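Local atomic coordinates of restriction endonuclease S subunits (Thermoanaerobacter tengcongensis, PDB entry 3OKG), a protein that probably binds DNA as the specificity subunit of a type I restriction-modification methyltransferase, an enzyme composed of M and S polypeptides. Residues I59-G64 / E391-L396; V54-I59 / L99-L104; S244-T249 / A279-A284; D238-Q243 / C307-G312; R324-Y329 / R370-L375. One frame throughout, in Å; residues are numbered along the deposited sequence.

Interaction 1: I59-G64 / E391-L396; sequences IDSTVG and ETEAEL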
# COMPACT_ATOMS: atom_id res chain seq x y z
N ILE A 59 19.11 -5.07 10.23
CA ILE A 59 18.79 -3.81 9.57
C ILE A 59 17.33 -3.73 9.12
O ILE A 59 16.79 -4.67 8.50
CB ILE A 59 19.71 -3.59 8.35
CG1 ILE A 59 21.17 -3.47 8.83
CG2 ILE A 59 19.32 -2.32 7.56
CD1 ILE A 59 22.14 -2.99 7.78
N ASP A 60 16.72 -2.57 9.38
CA ASP A 60 15.44 -2.20 8.78
C ASP A 60 15.76 -1.51 7.45
O ASP A 60 16.21 -0.35 7.43
CB ASP A 60 14.67 -1.23 9.71
CG ASP A 60 13.37 -0.73 9.08
OD1 ASP A 60 13.11 -1.06 7.90
OD2 ASP A 60 12.60 -0.02 9.75
N SER A 61 15.53 -2.21 6.35
CA SER A 61 16.00 -1.71 5.05
C SER A 61 15.13 -0.55 4.58
O SER A 61 15.52 0.20 3.69
CB SER A 61 15.99 -2.81 3.99
OG SER A 61 14.66 -3.22 3.70
N THR A 62 13.93 -0.44 5.15
CA THR A 62 13.03 0.64 4.74
C THR A 62 13.58 2.04 5.02
O THR A 62 13.43 2.94 4.20
CB THR A 62 11.64 0.46 5.33
OG1 THR A 62 11.10 -0.78 4.86
CG2 THR A 62 10.72 1.62 4.92
N VAL A 63 14.22 2.22 6.17
CA VAL A 63 14.83 3.51 6.46
C VAL A 63 16.34 3.41 6.62
O VAL A 63 17.01 4.42 6.76
CB VAL A 63 14.26 4.13 7.71
CG1 VAL A 63 12.77 4.43 7.50
CG2 VAL A 63 14.46 3.19 8.88
N GLY A 64 16.87 2.19 6.57
CA GLY A 64 18.30 2.02 6.65
C GLY A 64 18.81 2.21 8.06
O GLY A 64 19.69 3.04 8.29
N GLU A 391 1.36 1.04 0.53
CA GLU A 391 2.00 0.15 1.49
C GLU A 391 3.31 0.79 1.92
O GLU A 391 3.94 1.54 1.16
CB GLU A 391 2.19 -1.26 0.92
CG GLU A 391 3.47 -1.49 0.15
CD GLU A 391 4.60 -1.99 1.03
OE1 GLU A 391 5.75 -2.04 0.53
OE2 GLU A 391 4.35 -2.34 2.21
N THR A 392 3.72 0.49 3.14
CA THR A 392 4.74 1.26 3.84
C THR A 392 6.10 1.12 3.21
O THR A 392 6.72 2.11 2.84
CB THR A 392 4.83 0.88 5.33
OG1 THR A 392 3.53 1.02 5.94
CG2 THR A 392 5.83 1.79 6.07
N GLU A 393 6.59 -0.11 3.09
CA GLU A 393 7.94 -0.30 2.57
C GLU A 393 8.15 0.38 1.21
O GLU A 393 9.16 1.07 1.00
CB GLU A 393 8.31 -1.78 2.52
CG GLU A 393 9.75 -1.97 2.03
CD GLU A 393 10.08 -3.42 1.69
OE1 GLU A 393 9.14 -4.25 1.61
OE2 GLU A 393 11.28 -3.73 1.50
N ALA A 394 7.20 0.20 0.28
CA ALA A 394 7.31 0.82 -1.05
C ALA A 394 7.23 2.34 -1.01
O ALA A 394 8.05 3.04 -1.61
CB ALA A 394 6.25 0.26 -1.98
N GLU A 395 6.24 2.88 -0.32
CA GLU A 395 6.14 4.33 -0.30
C GLU A 395 7.43 4.93 0.27
O GLU A 395 8.00 5.87 -0.29
CB GLU A 395 4.92 4.82 0.50
CG GLU A 395 4.30 6.08 -0.11
CD GLU A 395 3.61 6.99 0.90
OE1 GLU A 395 3.07 8.02 0.44
OE2 GLU A 395 3.60 6.72 2.13
N LEU A 396 7.91 4.39 1.38
CA LEU A 396 9.06 5.00 1.98
C LEU A 396 10.29 4.86 1.05
O LEU A 396 10.99 5.82 0.86
CB LEU A 396 9.32 4.46 3.39
CG LEU A 396 8.17 4.60 4.42
CD1 LEU A 396 8.70 4.30 5.82
CD2 LEU A 396 7.54 5.99 4.38
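An Asx turn at the end of strand 59-60 presents Thr-62 to the first turn of helix 392-407, most of which falls in a predicted coiled coil, and Glu-393 and Leu-396 receive it there. The turn is closed by Thr-62 N, which donates to Asp-60 OD1 at 2.9 Å from above the carboxylate plane, while Gly-64 N returns to Asp-60 O. The two branches of Thr-62 meet different residues of the helix. The methyl does the apolar work: with CG2 opposite its own backbone N (OG1 at chi1 -60°), Thr-62 CG2 sits 3.5 Å from Leu-396 CD1, a tight carbon pair, and 3.5 Å from Leu-396 CB. The hydroxyl turns instead to the stem of Glu-393, where Thr-62 OG1 meets CG at 3.4 Å. Glu-393 runs extended past this point, CG anti to its backbone N (chi1 -178°), and carries its carboxylate toward Ser-61. Ser-61 OG and Glu-393 OE2 remain 4.1 Å apart, and both are instead engaged by Lys-397, through a hydrogen bond and a salt bridge respectively. Val-63 CG1 adds a looser touch on Leu-396 CD1. The helix start is fixed on its own side: Glu-391, the N-cap, accepts from Ala-394 N at 2.7 Å on its OE1. Leu-396 also packs on Val-191, Arg-192 and Arg-195 of helix 174-216. Between the two segments the contact is van der Waals packing centred on Thr-62; Lys-397, one residue further along the helix, adds a polar link through Ser-61 OG and Glu-393 OE2, and its charge probably offsets that of Glu-393.

Interaction 2: V54-I59 / L99-L104; sequences VDISAI and LKNIAL. With SO4 (sulfate ion), chain D.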
# COMPACT_ATOMS: atom_id res chain seq x y z
N VAL A 54 26.16 -7.16 14.15
CA VAL A 54 25.22 -6.64 13.16
C VAL A 54 25.24 -7.51 11.88
O VAL A 54 26.20 -7.49 11.13
CB VAL A 54 25.57 -5.17 12.78
CG1 VAL A 54 24.48 -4.60 11.89
CG2 VAL A 54 25.74 -4.30 14.06
N ASP A 55 24.19 -8.28 11.65
CA ASP A 55 24.05 -9.00 10.40
C ASP A 55 22.98 -8.32 9.59
O ASP A 55 22.45 -7.29 10.00
CB ASP A 55 23.72 -10.48 10.62
CG ASP A 55 22.44 -10.70 11.38
OD1 ASP A 55 21.76 -9.72 11.77
OD2 ASP A 55 22.11 -11.88 11.61
N ILE A 56 22.67 -8.89 8.43
CA ILE A 56 21.67 -8.32 7.53
C ILE A 56 20.31 -8.21 8.22
O ILE A 56 19.62 -7.20 8.09
CB ILE A 56 21.52 -9.15 6.25
CG1 ILE A 56 22.84 -9.16 5.46
CG2 ILE A 56 20.39 -8.62 5.39
CD1 ILE A 56 23.41 -7.78 5.22
N SER A 57 19.93 -9.26 8.94
CA SER A 57 18.65 -9.27 9.63
C SER A 57 18.53 -8.13 10.65
O SER A 57 17.41 -7.75 11.00
CB SER A 57 18.40 -10.63 10.30
OG SER A 57 19.01 -10.66 11.59
N ALA A 58 19.66 -7.58 11.11
CA ALA A 58 19.64 -6.51 12.11
C ALA A 58 19.15 -5.17 11.56
O ALA A 58 18.87 -4.23 12.31
CB ALA A 58 21.04 -6.32 12.74
N ILE A 59 19.11 -5.07 10.23
CA ILE A 59 18.79 -3.81 9.57
C ILE A 59 17.33 -3.73 9.12
O ILE A 59 16.79 -4.67 8.50
CB ILE A 59 19.71 -3.59 8.35
CG1 ILE A 59 21.17 -3.47 8.83
CG2 ILE A 59 19.32 -2.32 7.56
CD1 ILE A 59 22.14 -2.99 7.78
N LEU A 99 18.08 -4.26 -2.13
CA LEU A 99 17.20 -4.31 -0.96
C LEU A 99 17.44 -3.10 -0.02
O LEU A 99 16.59 -2.75 0.77
CB LEU A 99 17.38 -5.62 -0.21
CG LEU A 99 16.87 -6.90 -0.88
CD1 LEU A 99 17.19 -8.16 -0.07
CD2 LEU A 99 15.38 -6.79 -1.16
N LYS A 100 18.61 -2.49 -0.14
CA LYS A 100 19.02 -1.34 0.67
C LYS A 100 19.22 -1.71 2.13
O LYS A 100 18.88 -0.95 3.04
CB LYS A 100 18.03 -0.17 0.57
CG LYS A 100 17.59 0.14 -0.85
CD LYS A 100 18.63 0.85 -1.64
CE LYS A 100 17.98 1.41 -2.94
NZ LYS A 100 18.97 2.16 -3.76
N ASN A 101 19.81 -2.87 2.36
CA ASN A 101 20.33 -3.18 3.69
C ASN A 101 21.59 -2.36 3.92
O ASN A 101 22.72 -2.82 3.77
CB ASN A 101 20.55 -4.69 3.83
CG ASN A 101 19.24 -5.43 3.92
OD1 ASN A 101 18.96 -6.33 3.14
ND2 ASN A 101 18.40 -5.01 4.86
N ILE A 102 21.37 -1.09 4.25
CA ILE A 102 22.45 -0.13 4.27
C ILE A 102 22.16 0.77 5.45
O ILE A 102 21.03 1.25 5.56
CB ILE A 102 22.41 0.75 3.01
CG1 ILE A 102 22.61 -0.12 1.74
CG2 ILE A 102 23.47 1.87 3.10
CD1 ILE A 102 22.16 0.60 0.47
N ALA A 103 23.14 1.02 6.32
CA ALA A 103 22.83 1.71 7.58
C ALA A 103 24.01 2.44 8.10
O ALA A 103 25.14 2.12 7.75
CB ALA A 103 22.37 0.70 8.61
N LEU A 104 23.74 3.40 8.98
CA LEU A 104 24.79 4.20 9.62
C LEU A 104 25.01 3.68 11.02
O LEU A 104 24.06 3.46 11.76
CB LEU A 104 24.35 5.66 9.69
CG LEU A 104 25.29 6.67 10.38
CD1 LEU A 104 26.58 6.85 9.55
CD2 LEU A 104 24.56 8.00 10.58
S SO4 D . 24.53 -12.09 6.91
O1 SO4 D . 25.88 -12.61 7.01
O2 SO4 D . 24.55 -10.67 7.29
O3 SO4 D . 24.07 -12.16 5.53
O4 SO4 D . 23.65 -12.83 7.80
O HOH W 1 17.21 -6.80 6.59
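Ile-56 and Ile-59, from the 3-10 turn and short strand that follow strand 50-54, both close on Asn-101, the centre of an inverse gamma turn leading into strand 102-104. Ile-56 crosses Asn-101 at about a right angle, its CG2 methyl lying over a face of the carboxamide, 3.5 Å from Asn-101 OD1. Ile-59 comes in obliquely beside the nitrogen end, with CG2 3.9 Å from Asn-101 ND2. The CG1 branch of Ile-59 stands opposite the carbonyl carbon (chi1 -63°) and extends from there, and Ile-59 CD1 reaches Ala-103 CB at 3.8 Å. Phe-118 of strand 118-121 touches both isoleucines, which places the contact in the interior of the first DNA specificity region. The amide nitrogen, Asn-101 ND2, gives a weak bond to a water that lies in donating reach of Ile-56 O and Ile-59 O, carbonyls of the opposing loop. Asp-55 steadies the 3-10 turn by accepting from Ser-57 OG on the syn side of OD1 but tilted out of the carboxylate plane. Where that turn begins, a sulfate, probably from the crystallisation liquor and also held by Arg-80 and Ser-115, takes Ile-56 N on its O2 at 2.8 Å, with an N-H...O angle of 151°.

Interaction 3: S244-T249 / A279-A284; sequences SPPSST and APQKVA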
# COMPACT_ATOMS: atom_id res chain seq x y z
N SER A 244 -32.77 -20.68 -11.72
CA SER A 244 -31.88 -21.43 -12.60
C SER A 244 -32.63 -21.91 -13.84
O SER A 244 -33.58 -22.69 -13.73
CB SER A 244 -31.27 -22.63 -11.87
OG SER A 244 -32.27 -23.45 -11.32
N PRO A 245 -32.22 -21.43 -15.02
CA PRO A 245 -32.82 -21.87 -16.29
C PRO A 245 -32.43 -23.32 -16.52
O PRO A 245 -31.59 -23.85 -15.79
CB PRO A 245 -32.12 -20.99 -17.34
CG PRO A 245 -31.28 -20.00 -16.57
CD PRO A 245 -31.03 -20.59 -15.23
N PRO A 246 -33.03 -23.97 -17.53
CA PRO A 246 -32.57 -25.32 -17.84
C PRO A 246 -31.10 -25.27 -18.23
O PRO A 246 -30.72 -24.48 -19.10
CB PRO A 246 -33.42 -25.72 -19.06
CG PRO A 246 -34.60 -24.80 -19.03
CD PRO A 246 -34.10 -23.52 -18.44
N SER A 247 -30.30 -26.13 -17.60
CA SER A 247 -28.94 -26.36 -18.01
C SER A 247 -29.07 -26.52 -19.51
O SER A 247 -30.16 -26.79 -20.02
CB SER A 247 -28.32 -27.51 -17.23
OG SER A 247 -26.96 -27.25 -16.91
N SER A 248 -27.97 -26.34 -20.22
CA SER A 248 -27.99 -26.37 -21.68
C SER A 248 -28.62 -25.18 -22.42
O SER A 248 -28.93 -25.28 -23.61
CB SER A 248 -28.69 -27.67 -22.12
OG SER A 248 -30.09 -27.50 -22.18
N THR A 249 -28.81 -24.05 -21.73
CA THR A 249 -29.34 -22.85 -22.38
C THR A 249 -28.26 -21.80 -22.20
O THR A 249 -28.38 -20.68 -22.71
CB THR A 249 -30.66 -22.29 -21.82
OG1 THR A 249 -30.48 -21.94 -20.44
CG2 THR A 249 -31.77 -23.33 -21.92
N ALA A 279 -32.38 -18.57 -22.77
CA ALA A 279 -33.76 -18.68 -22.30
C ALA A 279 -34.02 -17.84 -21.05
O ALA A 279 -34.39 -18.38 -20.01
CB ALA A 279 -34.13 -20.14 -22.03
N PRO A 280 -33.83 -16.51 -21.16
CA PRO A 280 -33.91 -15.57 -20.03
C PRO A 280 -35.21 -15.70 -19.24
O PRO A 280 -36.27 -15.36 -19.76
CB PRO A 280 -33.89 -14.20 -20.72
CG PRO A 280 -33.29 -14.44 -22.05
CD PRO A 280 -33.67 -15.82 -22.45
N GLN A 281 -35.12 -16.16 -18.01
CA GLN A 281 -36.29 -16.40 -17.17
C GLN A 281 -36.67 -15.22 -16.27
O GLN A 281 -37.79 -14.72 -16.30
CB GLN A 281 -36.00 -17.59 -16.25
CG GLN A 281 -37.17 -18.51 -15.95
CD GLN A 281 -36.70 -19.90 -15.56
OE1 GLN A 281 -36.80 -20.30 -14.40
NE2 GLN A 281 -36.18 -20.64 -16.53
N LYS A 282 -35.71 -14.79 -15.46
CA LYS A 282 -35.93 -13.68 -14.53
C LYS A 282 -34.98 -12.56 -14.99
O LYS A 282 -33.77 -12.73 -14.96
CB LYS A 282 -35.63 -14.08 -13.09
CG LYS A 282 -36.59 -15.12 -12.51
CD LYS A 282 -38.03 -14.61 -12.51
CE LYS A 282 -38.89 -15.38 -11.51
NZ LYS A 282 -40.35 -15.06 -11.65
N VAL A 283 -35.53 -11.44 -15.42
CA VAL A 283 -34.70 -10.40 -16.06
C VAL A 283 -34.52 -9.16 -15.19
O VAL A 283 -35.49 -8.64 -14.63
CB VAL A 283 -35.27 -10.00 -17.43
CG1 VAL A 283 -34.45 -8.88 -18.05
CG2 VAL A 283 -35.32 -11.22 -18.36
N ALA A 284 -33.28 -8.71 -15.09
CA ALA A 284 -32.96 -7.43 -14.46
C ALA A 284 -32.52 -6.44 -15.55
O ALA A 284 -31.90 -6.83 -16.54
CB ALA A 284 -31.87 -7.62 -13.43
O HOH W 2 -36.15 -22.22 -12.72
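The backbones of 244-249 and 279-284 pass each other in opposite senses, with CA of Thr-249 6.1 Å from that of Ala-279 and CA of Pro-245 6.5 Å from that of Gln-281. The touching parts are loops beside a mixed sheet: Thr-249 leads into one of its edge strands, 250-251, and pairs through its backbone with Ser-278, just beyond strand 276-277. The side chains meet at two places. At the strand end, Thr-249 CG2 packs against Ala-279 CB at 4.0 Å. With chi1 at 60° the hydroxyl lies between the backbone N and the carbonyl carbon, and Thr-249 OG1 donates to Pro-246 O at 2.9 Å, closing the loop on itself. A glycine at Thr-249 would probably leave Pro-246 O without this donor and Ala-279 CB without its methyl neighbour, freeing the loop to shift. At the other place, Gln-281 crosses Pro-246 obliquely and brings the nitrogen of its amide to the prolines, NE2 3.6 Å from Pro-245 CA and 4.0 Å from Pro-246 CD. Pro-245 packs in turn on Cys-277 and Phe-259 of the sheet. The amide oxygen is linked by a water, which donates to Gln-281 OE1 at 2.6 Å and to Ser-244 O at 2.8 Å.

Interaction 4: D238-Q243 / C307-G312; sequences DIIMGQ and CCIGRG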
# COMPACT_ATOMS: atom_id res chain seq x y z
N ASP A 238 -40.23 -3.31 -7.21
CA ASP A 238 -40.55 -4.62 -7.77
C ASP A 238 -39.44 -5.58 -7.36
O ASP A 238 -38.26 -5.26 -7.49
CB ASP A 238 -40.62 -4.57 -9.29
CG ASP A 238 -41.72 -3.66 -9.79
OD1 ASP A 238 -42.74 -3.53 -9.10
OD2 ASP A 238 -41.55 -3.07 -10.88
N ILE A 239 -39.83 -6.74 -6.84
CA ILE A 239 -38.86 -7.73 -6.39
C ILE A 239 -39.00 -9.00 -7.22
O ILE A 239 -40.09 -9.55 -7.36
CB ILE A 239 -39.03 -8.05 -4.91
CG1 ILE A 239 -38.91 -6.77 -4.08
CG2 ILE A 239 -38.01 -9.06 -4.46
CD1 ILE A 239 -38.96 -7.01 -2.60
N ILE A 240 -37.88 -9.47 -7.76
CA ILE A 240 -37.82 -10.58 -8.70
C ILE A 240 -36.82 -11.61 -8.15
O ILE A 240 -35.64 -11.31 -8.06
CB ILE A 240 -37.27 -10.07 -10.05
CG1 ILE A 240 -38.18 -8.98 -10.63
CG2 ILE A 240 -37.06 -11.21 -11.04
CD1 ILE A 240 -37.72 -7.54 -10.33
N MET A 241 -37.28 -12.79 -7.74
CA MET A 241 -36.35 -13.81 -7.25
C MET A 241 -35.76 -14.56 -8.45
O MET A 241 -36.51 -15.03 -9.31
CB MET A 241 -37.03 -14.81 -6.32
CG MET A 241 -37.68 -14.24 -5.07
SD MET A 241 -36.52 -13.42 -3.96
CE MET A 241 -36.59 -11.79 -4.65
N GLY A 242 -34.44 -14.68 -8.53
CA GLY A 242 -33.83 -15.33 -9.68
C GLY A 242 -34.11 -16.83 -9.73
O GLY A 242 -34.41 -17.45 -8.70
N GLN A 243 -34.01 -17.41 -10.92
CA GLN A 243 -34.21 -18.85 -11.09
C GLN A 243 -33.15 -19.44 -12.00
O GLN A 243 -32.72 -18.79 -12.94
CB GLN A 243 -35.55 -19.14 -11.76
CG GLN A 243 -36.80 -18.78 -11.00
CD GLN A 243 -38.02 -19.21 -11.78
OE1 GLN A 243 -38.78 -18.39 -12.29
NE2 GLN A 243 -38.19 -20.52 -11.91
N CYS A 307 -30.05 -8.35 -18.31
CA CYS A 307 -29.39 -9.60 -17.97
C CYS A 307 -30.42 -10.51 -17.32
O CYS A 307 -31.59 -10.13 -17.23
CB CYS A 307 -28.21 -9.37 -17.03
SG CYS A 307 -28.62 -8.58 -15.40
N CYS A 308 -30.01 -11.70 -16.89
CA CYS A 308 -30.89 -12.58 -16.14
C CYS A 308 -30.15 -13.24 -14.98
O CYS A 308 -28.93 -13.43 -15.04
CB CYS A 308 -31.55 -13.63 -17.04
SG CYS A 308 -30.39 -14.60 -18.03
N ILE A 309 -30.90 -13.57 -13.93
CA ILE A 309 -30.34 -13.96 -12.66
C ILE A 309 -30.84 -15.32 -12.19
O ILE A 309 -31.99 -15.69 -12.43
CB ILE A 309 -30.69 -12.90 -11.59
CG1 ILE A 309 -32.22 -12.70 -11.52
CG2 ILE A 309 -30.00 -11.57 -11.94
CD1 ILE A 309 -32.70 -11.92 -10.29
N GLY A 310 -29.97 -16.05 -11.50
CA GLY A 310 -30.30 -17.38 -11.01
C GLY A 310 -30.61 -17.47 -9.54
O GLY A 310 -30.76 -16.46 -8.85
N ARG A 311 -30.73 -18.71 -9.07
CA ARG A 311 -31.01 -19.05 -7.67
C ARG A 311 -30.46 -18.09 -6.63
O ARG A 311 -31.06 -17.91 -5.57
CB ARG A 311 -30.35 -20.40 -7.34
CG ARG A 311 -31.22 -21.63 -7.30
CD ARG A 311 -30.54 -22.61 -6.36
NE ARG A 311 -30.71 -24.01 -6.69
CZ ARG A 311 -30.02 -25.00 -6.11
NH1 ARG A 311 -29.12 -24.71 -5.18
NH2 ARG A 311 -30.23 -26.26 -6.46
N GLY A 312 -29.28 -17.55 -6.89
CA GLY A 312 -28.51 -16.86 -5.86
C GLY A 312 -28.85 -15.39 -5.69
O GLY A 312 -28.47 -14.78 -4.68
O HOH W 3 -33.84 -16.44 -5.78
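The flat groups that meet between Gly-242, Gln-243, Ile-309 and Gly-310 are peptide planes. Ile-309 CD1 lies over one face of the Met-241 to Gly-242 peptide, 3.7 Å from Gly-242 N. Gln-243 N donates to Ile-309 O at 3.1 Å, coming in 23° out of that carbonyl's plane, a bent bond. Close by, Gln-243 O and Ile-309 O face each other as two acceptors, and the CA-H of Gly-310 probably eases this by pointing at Gln-243 O, CA to O 3.4 Å. A second such contact runs the other way, from Gly-242 CA to Gly-310 O at 3.4 Å. Gly-242 is pressed so closely on these carbonyls that a CB there would run into Gly-310 O and Ile-309 O. Here two sheets of the second DNA specificity region are laced together: strand 237-241 is outermost in a four-stranded antiparallel sheet, while 307-309 belongs to a mixed sheet of five, and the touching parts, 240-243 and 309-311, run 65° apart. Strand 313-318, reached directly from 307-312, pairs with 237-241, its Leu-313 bonding to the backbone of Gly-242. Ile-309 reaches back to strand 237-241, its CG1 tucked between its own N and carbonyl carbon (chi1 56°), with CD1 3.6 Å from Gly-242 CA and 3.7 Å from Ile-240 O; it also touches Lys-282 and Ala-315. Further along, a water lies in donating reach of Gly-242 O and Arg-311 O, two backbone carbonyls of the opposing segments.

Interaction 5: R324-Y329 / R370-L375; sequences RFWLLY and RIVAYL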
# COMPACT_ATOMS: atom_id res chain seq x y z
N ARG A 324 -32.84 4.83 -6.91
CA ARG A 324 -31.98 3.66 -6.93
C ARG A 324 -30.91 3.76 -5.86
O ARG A 324 -30.65 2.82 -5.09
CB ARG A 324 -31.27 3.60 -8.30
CG ARG A 324 -30.16 2.60 -8.34
CD ARG A 324 -29.94 2.11 -9.75
NE ARG A 324 -28.96 2.88 -10.49
CZ ARG A 324 -29.26 3.94 -11.23
NH1 ARG A 324 -30.51 4.37 -11.30
NH2 ARG A 324 -28.29 4.58 -11.89
N PHE A 325 -30.26 4.91 -5.81
CA PHE A 325 -29.14 5.06 -4.89
C PHE A 325 -29.53 5.22 -3.42
O PHE A 325 -28.73 4.91 -2.53
CB PHE A 325 -28.21 6.16 -5.39
CG PHE A 325 -27.47 5.74 -6.64
CD1 PHE A 325 -26.67 4.61 -6.62
CD2 PHE A 325 -27.60 6.45 -7.82
CE1 PHE A 325 -25.98 4.20 -7.78
CE2 PHE A 325 -26.93 6.05 -8.97
CZ PHE A 325 -26.12 4.92 -8.94
N TRP A 326 -30.77 5.65 -3.17
CA TRP A 326 -31.30 5.65 -1.78
C TRP A 326 -31.41 4.21 -1.30
O TRP A 326 -30.95 3.84 -0.20
CB TRP A 326 -32.67 6.34 -1.72
CG TRP A 326 -33.29 6.45 -0.34
CD1 TRP A 326 -34.38 5.74 0.14
CD2 TRP A 326 -32.88 7.32 0.72
NE1 TRP A 326 -34.67 6.13 1.43
CE2 TRP A 326 -33.77 7.11 1.81
CE3 TRP A 326 -31.87 8.29 0.86
CZ2 TRP A 326 -33.65 7.79 3.02
CZ3 TRP A 326 -31.76 8.97 2.07
CH2 TRP A 326 -32.65 8.72 3.13
N LEU A 327 -32.01 3.38 -2.15
CA LEU A 327 -32.13 1.95 -1.89
C LEU A 327 -30.77 1.30 -1.66
O LEU A 327 -30.57 0.54 -0.71
CB LEU A 327 -32.81 1.26 -3.09
CG LEU A 327 -32.96 -0.26 -2.97
CD1 LEU A 327 -33.67 -0.63 -1.67
CD2 LEU A 327 -33.71 -0.82 -4.18
N LEU A 328 -29.82 1.59 -2.55
CA LEU A 328 -28.48 1.01 -2.45
C LEU A 328 -27.79 1.35 -1.13
O LEU A 328 -27.21 0.47 -0.48
CB LEU A 328 -27.62 1.48 -3.62
CG LEU A 328 -26.38 0.62 -3.89
CD1 LEU A 328 -26.81 -0.80 -4.11
CD2 LEU A 328 -25.59 1.14 -5.11
N TYR A 329 -27.79 2.62 -0.75
CA TYR A 329 -27.19 2.99 0.53
C TYR A 329 -27.85 2.27 1.69
O TYR A 329 -27.19 1.86 2.65
CB TYR A 329 -27.30 4.49 0.76
CG TYR A 329 -26.12 5.25 0.19
CD1 TYR A 329 -26.30 6.18 -0.83
CD2 TYR A 329 -24.83 5.02 0.67
CE1 TYR A 329 -25.23 6.88 -1.36
CE2 TYR A 329 -23.74 5.71 0.13
CZ TYR A 329 -23.95 6.62 -0.88
OH TYR A 329 -22.89 7.31 -1.41
N ARG A 370 -31.00 14.87 -2.49
CA ARG A 370 -30.18 15.81 -1.69
C ARG A 370 -29.26 15.06 -0.71
O ARG A 370 -28.08 15.38 -0.59
CB ARG A 370 -31.10 16.78 -0.92
CG ARG A 370 -30.37 17.95 -0.23
CD ARG A 370 -31.33 18.79 0.63
NE ARG A 370 -31.67 18.08 1.86
CZ ARG A 370 -30.90 18.06 2.95
NH1 ARG A 370 -29.75 18.72 2.96
NH2 ARG A 370 -31.27 17.36 4.01
N ILE A 371 -29.82 14.07 -0.02
CA ILE A 371 -29.07 13.26 0.93
C ILE A 371 -28.08 12.32 0.23
O ILE A 371 -26.95 12.17 0.69
CB ILE A 371 -30.01 12.44 1.85
CG1 ILE A 371 -30.82 13.38 2.74
CG2 ILE A 371 -29.22 11.46 2.70
CD1 ILE A 371 -31.93 12.68 3.52
N VAL A 372 -28.49 11.72 -0.89
CA VAL A 372 -27.57 10.88 -1.68
C VAL A 372 -26.33 11.69 -2.15
O VAL A 372 -25.20 11.19 -2.15
CB VAL A 372 -28.27 10.20 -2.90
CG1 VAL A 372 -27.26 9.69 -3.91
CG2 VAL A 372 -29.13 9.00 -2.44
N ALA A 373 -26.55 12.93 -2.55
CA ALA A 373 -25.42 13.76 -2.96
C ALA A 373 -24.41 13.93 -1.81
O ALA A 373 -23.20 13.86 -2.00
CB ALA A 373 -25.92 15.10 -3.44
N TYR A 374 -24.93 14.13 -0.60
CA TYR A 374 -24.07 14.26 0.57
C TYR A 374 -23.30 12.98 0.89
O TYR A 374 -22.09 13.02 1.11
CB TYR A 374 -24.88 14.72 1.79
CG TYR A 374 -24.12 14.62 3.08
CD1 TYR A 374 -23.07 15.50 3.36
CD2 TYR A 374 -24.44 13.66 4.03
CE1 TYR A 374 -22.36 15.43 4.55
CE2 TYR A 374 -23.74 13.58 5.24
CZ TYR A 374 -22.70 14.46 5.49
OH TYR A 374 -22.00 14.39 6.68
N LEU A 375 -24.00 11.84 0.93
CA LEU A 375 -23.36 10.55 1.18
C LEU A 375 -22.34 10.19 0.10
O LEU A 375 -21.32 9.58 0.40
CB LEU A 375 -24.42 9.42 1.24
CG LEU A 375 -25.42 9.48 2.41
CD1 LEU A 375 -26.41 8.30 2.28
CD2 LEU A 375 -24.71 9.45 3.75
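Ile-371 opens the contact by meeting Trp-326 at the indole rim: its CG2 lies in the ring plane, 3.6 Å from Trp-326 CZ3, and CD1 comes to 4.0 Å from CH2. The indole reaches this far because Trp-326 CG stands anti to the backbone N (chi1 -178°), while NE1, on the other side of the ring, donates to Pro-361 O. Val-372 follows at the closest approach of the backbones and spreads its two methyls over helix 324-333. CG1 rests on Phe-325 CB at 3.9 Å; CG2 fits between the main chain at Trp-326 N, 3.8 Å away, and the edge of the Tyr-329 ring. These are two helices of the second DNA specificity region: the short helix 324-333 lies across helix 365-388, which enters a predicted coiled coil, and the axes of 324-329 and 370-375 approach to 9.8 Å and cross at 55°. Helix 174-216 packs beside helix 365-388, touching Ile-371 through Val-216 and Leu-375 through Ala-212. One turn beyond Ile-371, Leu-375 lies over one face of Tyr-329. Its CD1 makes a CH-pi contact 3.8 Å from the ring centroid, 15° off the normal, and its CB lies 3.5 Å from CZ; the leucine and the phenol run alongside each other, pointing opposite ways. The phenol oxygen lies beside the Leu-375 carbonyl and is hydrogen-bonded to Asp-376 OD1. A serine in place of Tyr-329 would probably strip Leu-375 of its aromatic cover and leave the Asp-376 carboxylate without its hydroxyl partner.

Overall arrangement
Interaction 2 and interactions 3 to 5 lie on opposite sides of an elongated chain, with interaction 1 nearer its centre; the centres of interactions 2 and 3 are 61 Å apart. Interactions 1 and 2 share Ile-59 and touch, centres 12 Å apart, and cross along the chain. Interactions 3 and 4 touch, centres 9 Å apart, where strands 283-284 and 307-309 pair in one mixed sheet; interaction 3 nests inside the loop of interaction 4. Interaction 5, on helices 324-333 and 365-388, comes next, 24 Å from interaction 4 between centres. Interaction 1 encloses all three: helix 392-407 ties the late chain back to the first specificity region, consistent with helices that space the two regions.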